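Local atomic coordinates of attachment invasion locus protein (Yersinia pestis, PDB entry 3QRA), a protein that promotes the attachment of the plague bacterium to eukaryotic host cells and its invasion of them, as an outer membrane beta-barrel. Residues 49-54 with 146-151. Sequence-based numbering, arbitrary orientation.
Sequences AQTRRG and VGTWML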
ATOM      1  N   ALA A  49      -0.752  -4.212  -1.920  1.00 21.00           N
ATOM      2  CA  ALA A  49      -1.141  -2.921  -2.478  1.00 20.84           C
ATOM      3  C   ALA A  49      -0.710  -2.810  -3.930  1.00 22.15           C
ATOM      4  O   ALA A  49       0.321  -3.353  -4.338  1.00 22.19           O
ATOM      5  CB  ALA A  49      -0.533  -1.763  -1.648  1.00 21.85           C
ATOM      6  N   GLN A  50      -1.507  -2.102  -4.714  1.00 19.31           N
ATOM      7  CA  GLN A  50      -1.098  -1.782  -6.066  1.00 23.48           C
ATOM      8  C   GLN A  50      -1.568  -0.382  -6.390  1.00 27.70           C
ATOM      9  O   GLN A  50      -2.682  -0.010  -6.053  1.00 25.86           O
ATOM     10  CB  GLN A  50      -1.647  -2.813  -7.057  1.00 30.96           C
ATOM     11  CG  GLN A  50      -2.953  -2.442  -7.727  1.00 46.92           C
ATOM     12  CD  GLN A  50      -3.189  -3.237  -9.004  1.00 42.89           C
ATOM     13  OE1 GLN A  50      -2.732  -4.378  -9.131  1.00 42.20           O
ATOM     14  NE2 GLN A  50      -3.873  -2.624  -9.970  1.00 38.51           N
ATOM     15  N   THR A  51      -0.691   0.413  -7.002  1.00 27.07           N
ATOM     16  CA  THR A  51      -1.075   1.709  -7.545  1.00 25.06           C
ATOM     17  C   THR A  51      -0.501   1.849  -8.949  1.00 26.56           C
ATOM     18  O   THR A  51       0.460   1.178  -9.318  1.00 25.79           O
ATOM     19  CB  THR A  51      -0.585   2.895  -6.681  1.00 28.02           C
ATOM     20  OG1 THR A  51       0.847   2.870  -6.595  1.00 23.77           O
ATOM     21  CG2 THR A  51      -1.201   2.848  -5.281  1.00 23.63           C
ATOM     22  N   ARG A  52      -1.102   2.713  -9.742  1.00 23.16           N
ATOM     23  CA  ARG A  52      -0.645   2.845 -11.115  1.00 24.31           C
ATOM     24  C   ARG A  52      -1.050   4.170 -11.689  1.00 23.08           C
ATOM     25  O   ARG A  52      -1.980   4.827 -11.217  1.00 26.46           O
ATOM     26  CB  ARG A  52      -1.191   1.705 -11.981  1.00 36.69           C
ATOM     27  CG  ARG A  52      -2.703   1.676 -12.086  1.00 37.36           C
ATOM     28  CD  ARG A  52      -3.192   0.348 -12.668  1.00 43.90           C
ATOM     29  NE  ARG A  52      -4.561   0.437 -13.169  1.00 50.97           N
ATOM     30  N   ARG A  53      -0.315   4.574 -12.712  1.00 27.65           N
ATOM     31  CA  ARG A  53      -0.699   5.712 -13.523  1.00 28.91           C
ATOM     32  C   ARG A  53      -0.422   5.278 -14.945  1.00 38.01           C
ATOM     33  O   ARG A  53       0.729   5.103 -15.317  1.00 41.67           O
ATOM     34  CB  ARG A  53       0.148   6.938 -13.161  1.00 36.50           C
ATOM     35  CG  ARG A  53      -0.176   8.182 -13.975  1.00 49.33           C
ATOM     36  CD  ARG A  53       0.878   9.268 -13.766  1.00 55.80           C
ATOM     37  N   GLY A  54      -1.471   5.075 -15.734  1.00 37.90           N
ATOM     38  CA  GLY A  54      -1.293   4.584 -17.090  1.00 45.98           C
ATOM     39  C   GLY A  54      -1.638   5.603 -18.157  1.00 46.23           C
ATOM     40  O   GLY A  54      -1.713   6.800 -17.890  1.00 44.50           O
ATOM     41  N   VAL A 146       8.823   6.014  -3.178  1.00 21.39           N
ATOM     42  CA  VAL A 146       7.383   5.815  -3.319  1.00 22.28           C
ATOM     43  C   VAL A 146       6.741   5.808  -1.942  1.00 23.12           C
ATOM     44  O   VAL A 146       7.031   4.936  -1.116  1.00 22.63           O
ATOM     45  CB  VAL A 146       7.032   4.486  -4.032  1.00 23.49           C
ATOM     46  CG1 VAL A 146       5.504   4.362  -4.222  1.00 23.08           C
ATOM     47  CG2 VAL A 146       7.769   4.349  -5.362  1.00 22.96           C
ATOM     48  N   GLY A 147       5.879   6.787  -1.691  1.00 22.12           N
ATOM     49  CA  GLY A 147       5.098   6.797  -0.463  1.00 20.54           C
ATOM     50  C   GLY A 147       3.645   6.479  -0.783  1.00 24.13           C
ATOM     51  O   GLY A 147       3.084   7.053  -1.702  1.00 23.15           O
ATOM     52  N   THR A 148       3.033   5.572  -0.041  1.00 20.13           N
ATOM     53  CA  THR A 148       1.674   5.151  -0.362  1.00 21.47           C
ATOM     54  C   THR A 148       0.766   5.197   0.861  1.00 25.87           C
ATOM     55  O   THR A 148       1.066   4.594   1.889  1.00 24.71           O
ATOM     56  CB  THR A 148       1.659   3.722  -0.963  1.00 21.82           C
ATOM     57  OG1 THR A 148       2.518   3.675  -2.115  1.00 21.60           O
ATOM     58  CG2 THR A 148       0.210   3.292  -1.351  1.00 18.05           C
ATOM     59  N   TRP A 149      -0.343   5.915   0.735  1.00 22.33           N
ATOM     60  CA  TRP A 149      -1.362   5.956   1.773  1.00 20.52           C
ATOM     61  C   TRP A 149      -2.504   5.031   1.404  1.00 23.67           C
ATOM     62  O   TRP A 149      -2.837   4.880   0.231  1.00 20.97           O
ATOM     63  CB  TRP A 149      -1.894   7.374   1.965  1.00 23.34           C
ATOM     64  CG  TRP A 149      -0.957   8.253   2.764  1.00 30.99           C
ATOM     65  CD1 TRP A 149      -0.042   9.133   2.278  1.00 31.49           C
ATOM     66  CD2 TRP A 149      -0.859   8.310   4.191  1.00 30.56           C
ATOM     67  NE1 TRP A 149       0.620   9.750   3.321  1.00 33.72           N
ATOM     68  CE2 TRP A 149       0.133   9.260   4.505  1.00 36.26           C
ATOM     69  CE3 TRP A 149      -1.518   7.649   5.238  1.00 36.00           C
ATOM     70  CZ2 TRP A 149       0.488   9.565   5.825  1.00 41.53           C
ATOM     71  CZ3 TRP A 149      -1.167   7.956   6.550  1.00 46.51           C
ATOM     72  CH2 TRP A 149      -0.175   8.906   6.829  1.00 41.65           C
ATOM     73  N   MET A 150      -3.089   4.417   2.427  1.00 19.93           N
ATOM     74  CA  MET A 150      -4.129   3.416   2.233  1.00 17.03           C
ATOM     75  C   MET A 150      -5.239   3.664   3.223  1.00 22.54           C
ATOM     76  O   MET A 150      -4.977   3.929   4.401  1.00 21.85           O
ATOM     77  CB  MET A 150      -3.550   2.014   2.444  1.00 20.53           C
ATOM     78  CG  MET A 150      -2.389   1.686   1.480  1.00 22.96           C
ATOM     79  SD  MET A 150      -1.580   0.129   1.899  1.00 25.77           S
ATOM     80  CE  MET A 150       0.058   0.458   1.224  1.00 26.96           C
ATOM     81  N   LEU A 151      -6.478   3.558   2.740  1.00 23.91           N
ATOM     82  CA  LEU A 151      -7.650   3.731   3.597  1.00 22.38           C
ATOM     83  C   LEU A 151      -8.734   2.766   3.142  1.00 23.81           C
ATOM     84  O   LEU A 151      -9.218   2.861   2.017  1.00 21.87           O
ATOM     85  CB  LEU A 151      -8.174   5.160   3.512  1.00 24.21           C
ATOM     86  CG  LEU A 151      -9.496   5.444   4.238  1.00 33.06           C
ATOM     87  CD1 LEU A 151      -9.346   5.260   5.745  1.00 27.77           C
ATOM     88  CD2 LEU A 151      -9.991   6.854   3.921  1.00 34.79           C
TER
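Ala49 and Met150 face each other across the inside of the barrel, as do Thr51 and Thr148, with the CA atoms of Thr51 and Thr148 8.4 Å apart. No hydrogen bond joins the two segments directly. They belong to strands 42-53 and 144-156, which are not neighbours in the closed eight-stranded antiparallel sheet. All four side chains leave their strands toward the opposing segment and are buried. The Met150 side chain runs nearly straight out from CG to its methyl (chi3 -153°), which brings CE up to the alanine. Met150 CE lies 3.7 Å from Ala49 CB. The sulfur is a little farther off, with Met150 SD 4.2 Å from Ala49 CB. The two threonines meet tip to tip through their methyls, with Thr51 CG2 4.2 Å from Thr148 CG2. In Thr148 the OG1 lies beside the backbone N (chi1 -56°), which puts CG2 opposite that N and facing Thr51. Both threonine hydroxyls are hydrogen-bonded to Ser14 OG of strand 5-18, so one serine links the two strands. Ala12 of the same strand touches both threonines and Met150. Tyr71 of strand 66-81 also packs on both threonines. The direct contact is therefore purely apolar and small, while the polar link runs through Ser14. This is consistent with a barrel interior filled by side chains at this level, where the two buried threonine hydroxyls share Ser14 OG as their hydrogen-bond partner.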